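Local coordinates for protein esterase LipW (Mycobacterium marinum, PDB 3QH4) that probably hydrolyses ester bonds as an alpha/beta-hydrolase-fold esterase with strict substrate selectivity, at residues A25-T30 against F96-L101; F29-I34 against W223-A228; T36-M41 against L126-P131. One frame throughout, in Å; residues are numbered along the deposited sequence.

Contact 1: residues A25-T30 against F96-L101; sequences ARIDFT and FALGNL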
ATOM      1  N   ALA A  25      10.760   9.532 -15.912  1.00 11.15           N
ATOM      2  CA  ALA A  25       9.596  10.397 -16.189  1.00 10.96           C
ATOM      3  C   ALA A  25       8.774  10.690 -14.960  1.00 10.07           C
ATOM      4  O   ALA A  25       8.595   9.831 -14.087  1.00  9.97           O
ATOM      5  CB  ALA A  25       8.702   9.780 -17.283  1.00 10.85           C
ATOM      6  N   ARG A  26       8.282  11.932 -14.904  1.00 10.61           N
ATOM      7  CA  ARG A  26       7.236  12.291 -13.950  1.00  9.68           C
ATOM      8  C   ARG A  26       5.921  11.647 -14.370  1.00  9.82           C
ATOM      9  O   ARG A  26       5.676  11.386 -15.560  1.00 10.63           O
ATOM     10  CB  ARG A  26       7.032  13.803 -13.908  1.00  8.83           C
ATOM     11  CG  ARG A  26       8.256  14.574 -13.405  1.00  9.34           C
ATOM     12  CD  ARG A  26       8.013  16.073 -13.516  1.00  9.56           C
ATOM     13  NE  ARG A  26       7.041  16.509 -12.514  1.00 10.94           N
ATOM     14  CZ  ARG A  26       6.448  17.702 -12.513  1.00 13.75           C
ATOM     15  NH1 ARG A  26       6.674  18.563 -13.508  1.00 13.80           N
ATOM     16  NH2 ARG A  26       5.621  18.041 -11.537  1.00 12.94           N
ATOM     17  N   ILE A  27       5.072  11.369 -13.392  1.00  9.25           N
ATOM     18  CA  ILE A  27       3.688  10.972 -13.680  1.00  8.63           C
ATOM     19  C   ILE A  27       2.874  12.223 -13.973  1.00  9.42           C
ATOM     20  O   ILE A  27       3.219  13.323 -13.532  1.00 10.12           O
ATOM     21  CB  ILE A  27       3.063  10.211 -12.472  1.00  8.16           C
ATOM     22  CG1 ILE A  27       1.817   9.410 -12.888  1.00  8.55           C
ATOM     23  CG2 ILE A  27       2.783  11.149 -11.281  1.00  7.76           C
ATOM     24  CD1 ILE A  27       1.421   8.374 -11.826  1.00  8.64           C
ATOM     25  N   ASP A  28       1.781  12.040 -14.707  1.00  9.04           N
ATOM     26  CA  ASP A  28       0.795  13.093 -14.910  1.00  9.94           C
ATOM     27  C   ASP A  28      -0.472  12.543 -14.249  1.00  8.88           C
ATOM     28  O   ASP A  28      -0.984  11.511 -14.653  1.00  9.99           O
ATOM     29  CB  ASP A  28       0.621  13.289 -16.416  1.00 10.51           C
ATOM     30  CG  ASP A  28      -0.466  14.283 -16.776  1.00 14.12           C
ATOM     31  OD1 ASP A  28      -1.274  14.682 -15.909  1.00 14.29           O
ATOM     32  OD2 ASP A  28      -0.505  14.662 -17.971  1.00 15.17           O
ATOM     33  N   PHE A  29      -0.970  13.232 -13.224  1.00  8.89           N
ATOM     34  CA  PHE A  29      -2.084  12.661 -12.452  1.00  7.75           C
ATOM     35  C   PHE A  29      -3.388  13.410 -12.668  1.00  8.65           C
ATOM     36  O   PHE A  29      -4.262  13.395 -11.812  1.00  8.22           O
ATOM     37  CB  PHE A  29      -1.742  12.560 -10.952  1.00  7.55           C
ATOM     38  CG  PHE A  29      -2.273  11.298 -10.296  1.00  6.60           C
ATOM     39  CD1 PHE A  29      -1.838  10.058 -10.725  1.00  8.62           C
ATOM     40  CD2 PHE A  29      -3.183  11.367  -9.232  1.00  8.48           C
ATOM     41  CE1 PHE A  29      -2.325   8.871 -10.130  1.00  7.58           C
ATOM     42  CE2 PHE A  29      -3.675  10.183  -8.617  1.00  8.25           C
ATOM     43  CZ  PHE A  29      -3.218   8.949  -9.072  1.00  7.41           C
ATOM     44  N   THR A  30      -3.527  14.046 -13.836  1.00 10.13           N
ATOM     45  CA  THR A  30      -4.841  14.589 -14.224  1.00 11.23           C
ATOM     46  C   THR A  30      -5.799  13.435 -14.506  1.00 12.04           C
ATOM     47  O   THR A  30      -5.362  12.322 -14.792  1.00 10.93           O
ATOM     48  CB  THR A  30      -4.750  15.491 -15.495  1.00 12.73           C
ATOM     49  OG1 THR A  30      -4.244  14.719 -16.593  1.00 14.33           O
ATOM     50  CG2 THR A  30      -3.871  16.708 -15.241  1.00 13.04           C
ATOM     51  N   PHE A  96      -5.000   6.014  -5.260  1.00  5.99           N
ATOM     52  CA  PHE A  96      -6.480   5.851  -5.161  1.00  5.40           C
ATOM     53  C   PHE A  96      -7.200   5.770  -6.507  1.00  6.07           C
ATOM     54  O   PHE A  96      -8.402   5.477  -6.512  1.00  6.76           O
ATOM     55  CB  PHE A  96      -7.192   6.942  -4.312  1.00  5.38           C
ATOM     56  CG  PHE A  96      -6.554   7.182  -3.000  1.00  4.75           C
ATOM     57  CD1 PHE A  96      -6.758   6.297  -1.948  1.00  5.21           C
ATOM     58  CD2 PHE A  96      -5.727   8.291  -2.822  1.00  6.15           C
ATOM     59  CE1 PHE A  96      -6.134   6.515  -0.701  1.00  6.41           C
ATOM     60  CE2 PHE A  96      -5.123   8.531  -1.586  1.00  5.90           C
ATOM     61  CZ  PHE A  96      -5.313   7.626  -0.525  1.00  5.02           C
ATOM     62  N   ALA A  97      -6.474   6.030  -7.596  1.00  6.34           N
ATOM     63  CA  ALA A  97      -7.071   6.129  -8.942  1.00  7.08           C
ATOM     64  C   ALA A  97      -6.630   5.051  -9.935  1.00  7.17           C
ATOM     65  O   ALA A  97      -7.261   4.889 -11.006  1.00  7.63           O
ATOM     66  CB  ALA A  97      -6.758   7.493  -9.521  1.00  7.99           C
ATOM     67  N   LEU A  98      -5.521   4.368  -9.647  1.00  6.61           N
ATOM     68  CA  LEU A  98      -4.966   3.382 -10.592  1.00  6.60           C
ATOM     69  C   LEU A  98      -4.886   2.002  -9.977  1.00  6.85           C
ATOM     70  O   LEU A  98      -4.864   1.862  -8.740  1.00  5.73           O
ATOM     71  CB  LEU A  98      -3.539   3.766 -11.011  1.00  6.96           C
ATOM     72  CG  LEU A  98      -3.310   5.161 -11.557  1.00  8.08           C
ATOM     73  CD1 LEU A  98      -1.821   5.450 -11.731  1.00  8.31           C
ATOM     74  CD2 LEU A  98      -4.057   5.206 -12.877  1.00  8.68           C
ATOM     75  N   GLY A  99      -4.806   0.984 -10.839  1.00  6.49           N
ATOM     76  CA  GLY A  99      -4.400  -0.343 -10.391  1.00  7.06           C
ATOM     77  C   GLY A  99      -5.511  -1.361 -10.233  1.00  7.48           C
ATOM     78  O   GLY A  99      -6.690  -1.060 -10.404  1.00  7.46           O
ATOM     79  N   ASN A 100      -5.093  -2.580  -9.914  1.00  7.16           N
ATOM     80  CA  ASN A 100      -5.972  -3.744  -9.776  1.00  8.42           C
ATOM     81  C   ASN A 100      -5.136  -4.847  -9.094  1.00  7.68           C
ATOM     82  O   ASN A 100      -4.105  -4.541  -8.483  1.00  8.48           O
ATOM     83  CB  ASN A 100      -6.502  -4.174 -11.166  1.00  8.58           C
ATOM     84  CG  ASN A 100      -5.363  -4.599 -12.141  1.00 10.96           C
ATOM     85  OD1 ASN A 100      -4.213  -4.809 -11.733  1.00  9.16           O
ATOM     86  ND2 ASN A 100      -5.694  -4.712 -13.429  1.00  9.40           N
ATOM     87  N   LEU A 101      -5.553  -6.108  -9.189  1.00  8.09           N
ATOM     88  CA  LEU A 101      -4.853  -7.203  -8.504  1.00  7.99           C
ATOM     89  C   LEU A 101      -3.442  -7.499  -9.038  1.00  8.17           C
ATOM     90  O   LEU A 101      -2.651  -8.161  -8.364  1.00  7.91           O
ATOM     91  CB  LEU A 101      -5.720  -8.475  -8.517  1.00  8.06           C
ATOM     92  CG  LEU A 101      -7.065  -8.304  -7.787  1.00  8.05           C
ATOM     93  CD1 LEU A 101      -7.934  -9.576  -7.983  1.00 10.43           C
ATOM     94  CD2 LEU A 101      -6.847  -7.960  -6.283  1.00 10.19           C
TER

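Contact 2: residues F29-I34 against W223-A228; sequences FTAESI and WRHYLA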
ATOM      1  N   PHE A  29      -0.970  13.232 -13.224  1.00  8.89           N
ATOM      2  CA  PHE A  29      -2.084  12.661 -12.452  1.00  7.75           C
ATOM      3  C   PHE A  29      -3.388  13.410 -12.668  1.00  8.65           C
ATOM      4  O   PHE A  29      -4.262  13.395 -11.812  1.00  8.22           O
ATOM      5  CB  PHE A  29      -1.742  12.560 -10.952  1.00  7.55           C
ATOM      6  CG  PHE A  29      -2.273  11.298 -10.296  1.00  6.60           C
ATOM      7  CD1 PHE A  29      -1.838  10.058 -10.725  1.00  8.62           C
ATOM      8  CD2 PHE A  29      -3.183  11.367  -9.232  1.00  8.48           C
ATOM      9  CE1 PHE A  29      -2.325   8.871 -10.130  1.00  7.58           C
ATOM     10  CE2 PHE A  29      -3.675  10.183  -8.617  1.00  8.25           C
ATOM     11  CZ  PHE A  29      -3.218   8.949  -9.072  1.00  7.41           C
ATOM     12  N   THR A  30      -3.527  14.046 -13.836  1.00 10.13           N
ATOM     13  CA  THR A  30      -4.841  14.589 -14.224  1.00 11.23           C
ATOM     14  C   THR A  30      -5.799  13.435 -14.506  1.00 12.04           C
ATOM     15  O   THR A  30      -5.362  12.322 -14.792  1.00 10.93           O
ATOM     16  CB  THR A  30      -4.750  15.491 -15.495  1.00 12.73           C
ATOM     17  OG1 THR A  30      -4.244  14.719 -16.593  1.00 14.33           O
ATOM     18  CG2 THR A  30      -3.871  16.708 -15.241  1.00 13.04           C
ATOM     19  N   ALA A  31      -7.099  13.704 -14.424  1.00 12.90           N
ATOM     20  CA  ALA A  31      -8.116  12.698 -14.720  1.00 14.31           C
ATOM     21  C   ALA A  31      -7.949  12.066 -16.107  1.00 13.94           C
ATOM     22  O   ALA A  31      -8.012  10.851 -16.233  1.00 14.11           O
ATOM     23  CB  ALA A  31      -9.517  13.303 -14.567  1.00 14.44           C
ATOM     24  N   GLU A  32      -7.723  12.878 -17.142  1.00 14.92           N
ATOM     25  CA  GLU A  32      -7.487  12.350 -18.500  1.00 14.44           C
ATOM     26  C   GLU A  32      -6.285  11.415 -18.604  1.00 14.36           C
ATOM     27  O   GLU A  32      -6.340  10.362 -19.271  1.00 14.22           O
ATOM     28  CB  GLU A  32      -7.344  13.504 -19.511  1.00 16.14           C
ATOM     29  N   SER A  33      -5.190  11.805 -17.941  1.00 12.93           N
ATOM     30  CA  SER A  33      -3.991  10.991 -17.922  1.00 12.69           C
ATOM     31  C   SER A  33      -4.225   9.679 -17.180  1.00 12.37           C
ATOM     32  O   SER A  33      -3.745   8.627 -17.612  1.00 12.18           O
ATOM     33  CB  SER A  33      -2.820  11.783 -17.314  1.00 12.09           C
ATOM     34  OG  SER A  33      -1.663  10.966 -17.177  1.00 11.51           O
ATOM     35  N   ILE A  34      -4.979   9.745 -16.074  1.00 12.13           N
ATOM     36  CA  ILE A  34      -5.314   8.548 -15.299  1.00 11.43           C
ATOM     37  C   ILE A  34      -5.958   7.474 -16.169  1.00 11.97           C
ATOM     38  O   ILE A  34      -5.599   6.324 -16.091  1.00 11.74           O
ATOM     39  CB  ILE A  34      -6.173   8.904 -14.051  1.00 11.54           C
ATOM     40  CG1 ILE A  34      -5.241   9.462 -12.959  1.00 11.01           C
ATOM     41  CG2 ILE A  34      -6.970   7.702 -13.533  1.00  9.71           C
ATOM     42  CD1 ILE A  34      -5.944  10.285 -11.828  1.00  9.45           C
ATOM     43  N   TRP A 223      -5.129  13.843  -3.863  1.00  4.98           N
ATOM     44  CA  TRP A 223      -6.020  14.119  -2.734  1.00  5.86           C
ATOM     45  C   TRP A 223      -7.301  14.740  -3.264  1.00  5.90           C
ATOM     46  O   TRP A 223      -8.417  14.447  -2.756  1.00  5.70           O
ATOM     47  CB  TRP A 223      -5.349  15.004  -1.675  1.00  5.04           C
ATOM     48  CG  TRP A 223      -4.477  14.209  -0.769  1.00  5.86           C
ATOM     49  CD1 TRP A 223      -3.104  14.248  -0.675  1.00  7.59           C
ATOM     50  CD2 TRP A 223      -4.927  13.271   0.191  1.00  6.41           C
ATOM     51  NE1 TRP A 223      -2.683  13.348   0.281  1.00  4.41           N
ATOM     52  CE2 TRP A 223      -3.787  12.747   0.836  1.00  4.19           C
ATOM     53  CE3 TRP A 223      -6.202  12.816   0.581  1.00  6.62           C
ATOM     54  CZ2 TRP A 223      -3.871  11.789   1.861  1.00  7.65           C
ATOM     55  CZ3 TRP A 223      -6.290  11.848   1.602  1.00  7.09           C
ATOM     56  CH2 TRP A 223      -5.124  11.347   2.228  1.00  5.23           C
ATOM     57  N   ARG A 224      -7.180  15.584  -4.294  1.00  6.84           N
ATOM     58  CA  ARG A 224      -8.419  16.204  -4.835  1.00  6.73           C
ATOM     59  C   ARG A 224      -9.364  15.165  -5.442  1.00  7.37           C
ATOM     60  O   ARG A 224     -10.587  15.213  -5.183  1.00  7.42           O
ATOM     61  CB  ARG A 224      -8.105  17.345  -5.830  1.00  7.19           C
ATOM     62  CG  ARG A 224      -7.607  18.609  -5.121  1.00 10.28           C
ATOM     63  CD  ARG A 224      -7.963  19.878  -5.907  1.00 18.56           C
ATOM     64  NE  ARG A 224      -7.354  19.908  -7.213  1.00 21.04           N
ATOM     65  CZ  ARG A 224      -6.108  20.319  -7.453  1.00 24.17           C
ATOM     66  NH1 ARG A 224      -5.314  20.711  -6.457  1.00 22.96           N
ATOM     67  NH2 ARG A 224      -5.647  20.321  -8.698  1.00 24.55           N
ATOM     68  N   HIS A 225      -8.825  14.225  -6.231  1.00  7.20           N
ATOM     69  CA  HIS A 225      -9.683  13.205  -6.872  1.00  7.64           C
ATOM     70  C   HIS A 225     -10.354  12.314  -5.827  1.00  7.21           C
ATOM     71  O   HIS A 225     -11.514  11.941  -5.981  1.00  6.55           O
ATOM     72  CB  HIS A 225      -8.899  12.244  -7.773  1.00  7.75           C
ATOM     73  CG  HIS A 225      -8.148  12.901  -8.881  1.00  9.96           C
ATOM     74  ND1 HIS A 225      -8.671  13.915  -9.653  1.00 14.61           N
ATOM     75  CD2 HIS A 225      -6.907  12.658  -9.363  1.00 12.23           C
ATOM     76  CE1 HIS A 225      -7.767  14.292 -10.543  1.00 15.62           C
ATOM     77  NE2 HIS A 225      -6.687  13.547 -10.383  1.00 10.89           N
ATOM     78  N   TYR A 226      -9.584  11.957  -4.797  1.00  6.79           N
ATOM     79  CA  TYR A 226     -10.013  11.042  -3.753  1.00  5.61           C
ATOM     80  C   TYR A 226     -11.075  11.666  -2.859  1.00  6.42           C
ATOM     81  O   TYR A 226     -12.070  11.013  -2.543  1.00  6.32           O
ATOM     82  CB  TYR A 226      -8.808  10.682  -2.883  1.00  5.68           C
ATOM     83  CG  TYR A 226      -9.100   9.631  -1.852  1.00  5.67           C
ATOM     84  CD1 TYR A 226      -9.697   8.424  -2.214  1.00  4.20           C
ATOM     85  CD2 TYR A 226      -8.755   9.824  -0.524  1.00  5.09           C
ATOM     86  CE1 TYR A 226      -9.970   7.439  -1.274  1.00  5.94           C
ATOM     87  CE2 TYR A 226      -9.011   8.842   0.431  1.00  4.00           C
ATOM     88  CZ  TYR A 226      -9.589   7.639   0.045  1.00  4.90           C
ATOM     89  OH  TYR A 226      -9.805   6.673   1.004  1.00  6.12           O
ATOM     90  N   LEU A 227     -10.848  12.912  -2.432  1.00  5.78           N
ATOM     91  CA  LEU A 227     -11.809  13.567  -1.528  1.00  7.36           C
ATOM     92  C   LEU A 227     -13.067  14.053  -2.230  1.00  7.78           C
ATOM     93  O   LEU A 227     -14.124  14.141  -1.609  1.00  8.47           O
ATOM     94  CB  LEU A 227     -11.158  14.713  -0.766  1.00  6.85           C
ATOM     95  CG  LEU A 227     -10.114  14.257   0.273  1.00  6.38           C
ATOM     96  CD1 LEU A 227      -9.345  15.501   0.766  1.00  7.49           C
ATOM     97  CD2 LEU A 227     -10.726  13.555   1.450  1.00 10.91           C
ATOM     98  N   ALA A 228     -12.939  14.374  -3.509  1.00  8.26           N
ATOM     99  CA  ALA A 228     -14.054  14.871  -4.339  1.00  8.94           C
ATOM    100  C   ALA A 228     -14.888  15.929  -3.586  1.00 10.11           C
ATOM    101  O   ALA A 228     -16.126  15.803  -3.457  1.00 10.46           O
ATOM    102  CB  ALA A 228     -14.921  13.713  -4.831  1.00  8.63           C
TER

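Contact 3: residues T36-M41 against L126-P131; sequences TIRESM and LAPEHP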
ATOM      1  N   THR A  36      -5.519   6.956 -19.362  1.00 16.30           N
ATOM      2  CA  THR A  36      -4.535   6.409 -20.279  1.00 17.91           C
ATOM      3  C   THR A  36      -3.554   5.499 -19.535  1.00 16.18           C
ATOM      4  O   THR A  36      -3.128   4.463 -20.055  1.00 16.13           O
ATOM      5  CB  THR A  36      -3.778   7.552 -21.005  1.00 18.32           C
ATOM      6  OG1 THR A  36      -4.734   8.383 -21.671  1.00 22.88           O
ATOM      7  CG2 THR A  36      -2.845   6.992 -22.057  1.00 21.84           C
ATOM      8  N   ILE A  37      -3.185   5.900 -18.319  1.00 14.29           N
ATOM      9  CA  ILE A  37      -2.251   5.102 -17.515  1.00 13.66           C
ATOM     10  C   ILE A  37      -2.881   3.747 -17.186  1.00 13.61           C
ATOM     11  O   ILE A  37      -2.215   2.715 -17.291  1.00 13.93           O
ATOM     12  CB  ILE A  37      -1.808   5.817 -16.217  1.00 12.26           C
ATOM     13  CG1 ILE A  37      -1.053   7.103 -16.520  1.00 12.20           C
ATOM     14  CG2 ILE A  37      -0.927   4.888 -15.338  1.00 12.43           C
ATOM     15  CD1 ILE A  37      -0.870   7.995 -15.296  1.00 11.18           C
ATOM     16  N   ARG A  38      -4.159   3.745 -16.807  1.00 14.11           N
ATOM     17  CA  ARG A  38      -4.823   2.481 -16.438  1.00 13.99           C
ATOM     18  C   ARG A  38      -4.628   1.435 -17.527  1.00 15.07           C
ATOM     19  O   ARG A  38      -4.285   0.291 -17.256  1.00 14.81           O
ATOM     20  CB  ARG A  38      -6.318   2.683 -16.233  1.00 14.43           C
ATOM     21  CG  ARG A  38      -6.641   3.490 -14.984  1.00 11.94           C
ATOM     22  CD  ARG A  38      -8.128   3.639 -14.818  1.00 11.77           C
ATOM     23  NE  ARG A  38      -8.468   4.326 -13.561  1.00 10.60           N
ATOM     24  CZ  ARG A  38      -9.628   4.958 -13.369  1.00 10.95           C
ATOM     25  NH1 ARG A  38     -10.562   4.969 -14.330  1.00 11.83           N
ATOM     26  NH2 ARG A  38      -9.871   5.564 -12.226  1.00 10.45           N
ATOM     27  N   GLU A  39      -4.847   1.847 -18.768  1.00 15.73           N
ATOM     28  CA  GLU A  39      -4.798   0.906 -19.888  1.00 17.17           C
ATOM     29  C   GLU A  39      -3.410   0.308 -20.075  1.00 16.80           C
ATOM     30  O   GLU A  39      -3.262  -0.906 -20.200  1.00 17.63           O
ATOM     31  CB  GLU A  39      -5.260   1.596 -21.165  1.00 17.88           C
ATOM     32  CG  GLU A  39      -6.753   2.018 -21.127  1.00 22.29           C
ATOM     33  CD  GLU A  39      -7.697   0.851 -20.792  1.00 30.16           C
ATOM     34  OE1 GLU A  39      -7.610  -0.200 -21.482  1.00 32.84           O
ATOM     35  OE2 GLU A  39      -8.508   0.980 -19.829  1.00 31.60           O
ATOM     36  N   SER A  40      -2.390   1.161 -20.088  1.00 17.07           N
ATOM     37  CA  SER A  40      -1.028   0.701 -20.355  1.00 17.27           C
ATOM     38  C   SER A  40      -0.446  -0.089 -19.156  1.00 16.68           C
ATOM     39  O   SER A  40       0.159  -1.169 -19.320  1.00 17.32           O
ATOM     40  CB  SER A  40      -0.141   1.884 -20.756  1.00 18.12           C
ATOM     41  OG  SER A  40      -0.203   2.916 -19.781  1.00 19.88           O
ATOM     42  N   MET A  41      -0.661   0.436 -17.957  1.00 15.94           N
ATOM     43  CA  MET A  41      -0.154  -0.180 -16.727  1.00 14.94           C
ATOM     44  C   MET A  41      -0.809  -1.549 -16.519  1.00 14.94           C
ATOM     45  O   MET A  41      -0.130  -2.534 -16.196  1.00 14.16           O
ATOM     46  CB  MET A  41      -0.428   0.750 -15.535  1.00 15.65           C
ATOM     47  CG  MET A  41      -0.028   0.206 -14.185  1.00 17.61           C
ATOM     48  SD  MET A  41      -0.541   1.463 -12.969  1.00 24.58           S
ATOM     49  CE  MET A  41      -0.838   0.378 -11.642  1.00 19.84           C
ATOM     50  N   LEU A 126     -12.052   2.641  -7.534  1.00  5.97           N
ATOM     51  CA  LEU A 126     -11.091   3.732  -7.833  1.00  5.61           C
ATOM     52  C   LEU A 126     -11.719   5.082  -8.038  1.00  6.08           C
ATOM     53  O   LEU A 126     -12.782   5.209  -8.615  1.00  7.60           O
ATOM     54  CB  LEU A 126     -10.307   3.413  -9.118  1.00  6.04           C
ATOM     55  CG  LEU A 126      -9.508   2.099  -9.107  1.00  5.29           C
ATOM     56  CD1 LEU A 126      -8.911   1.814 -10.499  1.00  6.75           C
ATOM     57  CD2 LEU A 126      -8.408   2.067  -8.007  1.00  5.33           C
ATOM     58  N   ALA A 127     -11.011   6.091  -7.529  1.00  6.51           N
ATOM     59  CA  ALA A 127     -11.280   7.491  -7.802  1.00  7.57           C
ATOM     60  C   ALA A 127     -10.772   7.811  -9.213  1.00  7.82           C
ATOM     61  O   ALA A 127      -9.907   7.108  -9.720  1.00  7.68           O
ATOM     62  CB  ALA A 127     -10.539   8.335  -6.769  1.00  6.57           C
ATOM     63  N   PRO A 128     -11.294   8.879  -9.848  1.00  9.66           N
ATOM     64  CA  PRO A 128     -12.316   9.800  -9.362  1.00 10.74           C
ATOM     65  C   PRO A 128     -13.751   9.274  -9.408  1.00 10.82           C
ATOM     66  O   PRO A 128     -14.645   9.950  -8.876  1.00 11.78           O
ATOM     67  CB  PRO A 128     -12.190  11.007 -10.319  1.00 11.01           C
ATOM     68  CG  PRO A 128     -11.706  10.451 -11.544  1.00 12.63           C
ATOM     69  CD  PRO A 128     -10.783   9.294 -11.172  1.00 10.43           C
ATOM     70  N   GLU A 129     -13.979   8.125 -10.050  1.00 10.75           N
ATOM     71  CA  GLU A 129     -15.329   7.597 -10.244  1.00 11.47           C
ATOM     72  C   GLU A 129     -15.939   7.166  -8.909  1.00 11.14           C
ATOM     73  O   GLU A 129     -17.158   7.297  -8.682  1.00 12.13           O
ATOM     74  CB  GLU A 129     -15.330   6.409 -11.216  1.00 11.83           C
ATOM     75  CG  GLU A 129     -14.855   6.730 -12.660  1.00 14.14           C
ATOM     76  CD  GLU A 129     -13.336   6.562 -12.866  1.00 17.56           C
ATOM     77  OE1 GLU A 129     -12.591   6.429 -11.867  1.00 13.72           O
ATOM     78  OE2 GLU A 129     -12.885   6.557 -14.036  1.00 18.85           O
ATOM     79  N   HIS A 130     -15.084   6.686  -8.015  1.00  9.86           N
ATOM     80  CA  HIS A 130     -15.533   6.202  -6.726  1.00  9.40           C
ATOM     81  C   HIS A 130     -14.640   6.777  -5.629  1.00  8.41           C
ATOM     82  O   HIS A 130     -13.739   6.108  -5.144  1.00  9.20           O
ATOM     83  CB  HIS A 130     -15.505   4.668  -6.693  1.00  9.04           C
ATOM     84  CG  HIS A 130     -16.286   4.036  -7.795  1.00 10.76           C
ATOM     85  ND1 HIS A 130     -17.665   4.008  -7.803  1.00 14.03           N
ATOM     86  CD2 HIS A 130     -15.893   3.446  -8.949  1.00 13.09           C
ATOM     87  CE1 HIS A 130     -18.089   3.415  -8.905  1.00 13.69           C
ATOM     88  NE2 HIS A 130     -17.038   3.059  -9.617  1.00 13.06           N
ATOM     89  N   PRO A 131     -14.901   8.027  -5.243  1.00  8.95           N
ATOM     90  CA  PRO A 131     -14.062   8.664  -4.237  1.00  8.37           C
ATOM     91  C   PRO A 131     -14.280   8.114  -2.831  1.00  6.90           C
ATOM     92  O   PRO A 131     -15.116   7.204  -2.598  1.00  7.12           O
ATOM     93  CB  PRO A 131     -14.463  10.150  -4.318  1.00  9.57           C
ATOM     94  CG  PRO A 131     -15.669  10.240  -5.122  1.00 11.22           C
ATOM     95  CD  PRO A 131     -15.952   8.920  -5.774  1.00  9.20           C
TER

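Contact 1: residues A25-T30 against F96-L101
Phe29 and Leu98 meet through apolar atoms: CE1 of the Phe29 ring comes to 3.8 Å from Leu98 CD1. That methyl sits at the ring edge, close to the ring plane. The two side chains run past each other in opposite directions. Phe29 CZ, next to CE1 in the ring, lies 3.9 Å from Ala97 CB, which approaches obliquely. One ring thus spans two neighbouring residues of 96-101. Ile27 makes a looser third touch, with its CD1 4.4 Å from Leu98 CD1. Leu98 CG is anti to its own carbonyl carbon (chi1 -53°), and its CD1 is the atom that meets both Phe29 and Ile27. No hydrogen bond crosses between the two segments.

Phe29 sits in the middle of an Asx turn. Asp28 OD1 accepts from Thr30 N at 3.1 Å and from Thr30 OG1 at 3.0 Å. Both donors approach from the same face of the carboxylate. Further out, Phe214 packs edge-to-face with Phe29, and Ala218 and Met222 of helix 216-227 also touch it. Phe96 stacks on Tyr226 of the same helix, and Leu98 packs on Ile37 and Arg38 of helix 31-56. Most of the touching residues are buried.

The contact packs the N-terminal lead-in to helix 31-56 against a loop of the alpha/beta-hydrolase fold. Segment 96-101 lies in the loop after strand 85-91, which in hormone-sensitive lipase relatives probably carries the HGGG-type oxyanion-hole motif.

Contact 2: residues F29-I34 against W223-A228
His225 is the residue of 223-228 that touches residues 29-34, the lead-in and first turn of helix 31-56. Two residues before it, Trp223 is turned away from this interface and packs on Val196 and Asp199.

His225 then faces residues 29-34. Its NE2 donates to Phe29 O at 2.8 Å, with a nearly straight N-H...O angle of 168°. The oxygen lies in the imidazole plane, at the ring edge. The donor comes in almost in line with the carbonyl bond. This bond places a proton on NE2 and fixes the rotation of the imidazole. Ile34 reaches the same ring from the opposite direction. Its CD1 is 3.6 Å from both CD2 and NE2 of His225. The same methyl stands 3.8 Å above the centre of the Phe29 ring, so one methyl touches both rings, over the face of Phe29 and obliquely against His225. Those rings are tilted by 44° and neither stack nor meet edge-to-face; CD2 of Phe29 and CD2 of His225 are 3.9 Å apart. Ala31 makes a minor contact, its N 4.0 Å from His225 CE1.

The bonded carbonyl comes just ahead of the N-cap. Thr30 holds that position, and its OG1 takes a weak bond from Ser33 N at 3.3 Å while also bonding Asp28. Ser33 OG in turn bonds Asp28 O. In the hormone-sensitive lipase family, N-terminal helices and a later helical insertion form a cap over the catalytic domain; helices 31-56 and 216-227 are consistent with such a cap.

Tyr226 follows on another face of the helix and shares a backbone bond with Tyr132. Leu227 O bonds Gln230 NE2. Ala228 leaves the helix with positive phi and packs against Pro131.

Contact 3: residues T36-M41 against L126-P131
The guanidinium of Arg38 and the carboxylate of Glu129 meet end-on, their planes only 30° apart. Glu129 lies at the guanidinium edge, in its plane. Two nitrogens take one oxygen each: NH1 bonds Glu129 OE2 at 2.8 Å, and NH2 bonds Glu129 OE1 at 2.9 Å. Both bonds are fairly straight. OE1 uses its syn lone pair. OE2 is also met on its syn side, but 28° out of the carboxylate plane. Ala127 O lies at the guanidinium edge too, 2.9 Å from NH2. Carbon atoms approach the group obliquely: Leu126 CB is 3.8 Å and Pro128 CD 4.0 Å from NH2. Leu126 CD1 adds a touch on NE.

Arg38 reaches across from helix 31-56 with its chain fully extended from CG to NE. Glu129 comes from the other direction and bends at chi2 (90°), which brings its carboxylate back to the arginine. Arg38 NE is used as well, bonding Ala97 O. One guanidinium therefore ties the helix to two loops. Those loops also join each other through a backbone bond between Phe96 and Ala127.

Segment 126-131 has a cis peptide before Pro128 and reads Leu-Ala-Pro-Glu-His-Pro, a sequence known from the hormone-sensitive lipase family. The contact lies near the surface, where water probably weakens the pull between the charges. The paired bonds nevertheless fix how the guanidinium is turned, and the positive charge of Arg38 should stabilise the ionised form of Glu129.

The three contacts form one cluster on the same side of the chain's centre. The centre of contact 1 is about 7 Å from that of contact 3 and about 9 Å from that of contact 2; contacts 2 and 3 are also about 9 Å apart. Contacts 2 and 3 both use helix 31-56, and contact 1 uses the loop leading into it. Their partners come in the order 96-101, 126-131 and 223-228. Contact 3 is nested within the loop closed by contact 2, and crosses contact 1. The N-terminal region is thus joined to two loops following strands of the sheet and to helix 216-227, consistent with a cap packed on an alpha/beta-hydrolase core.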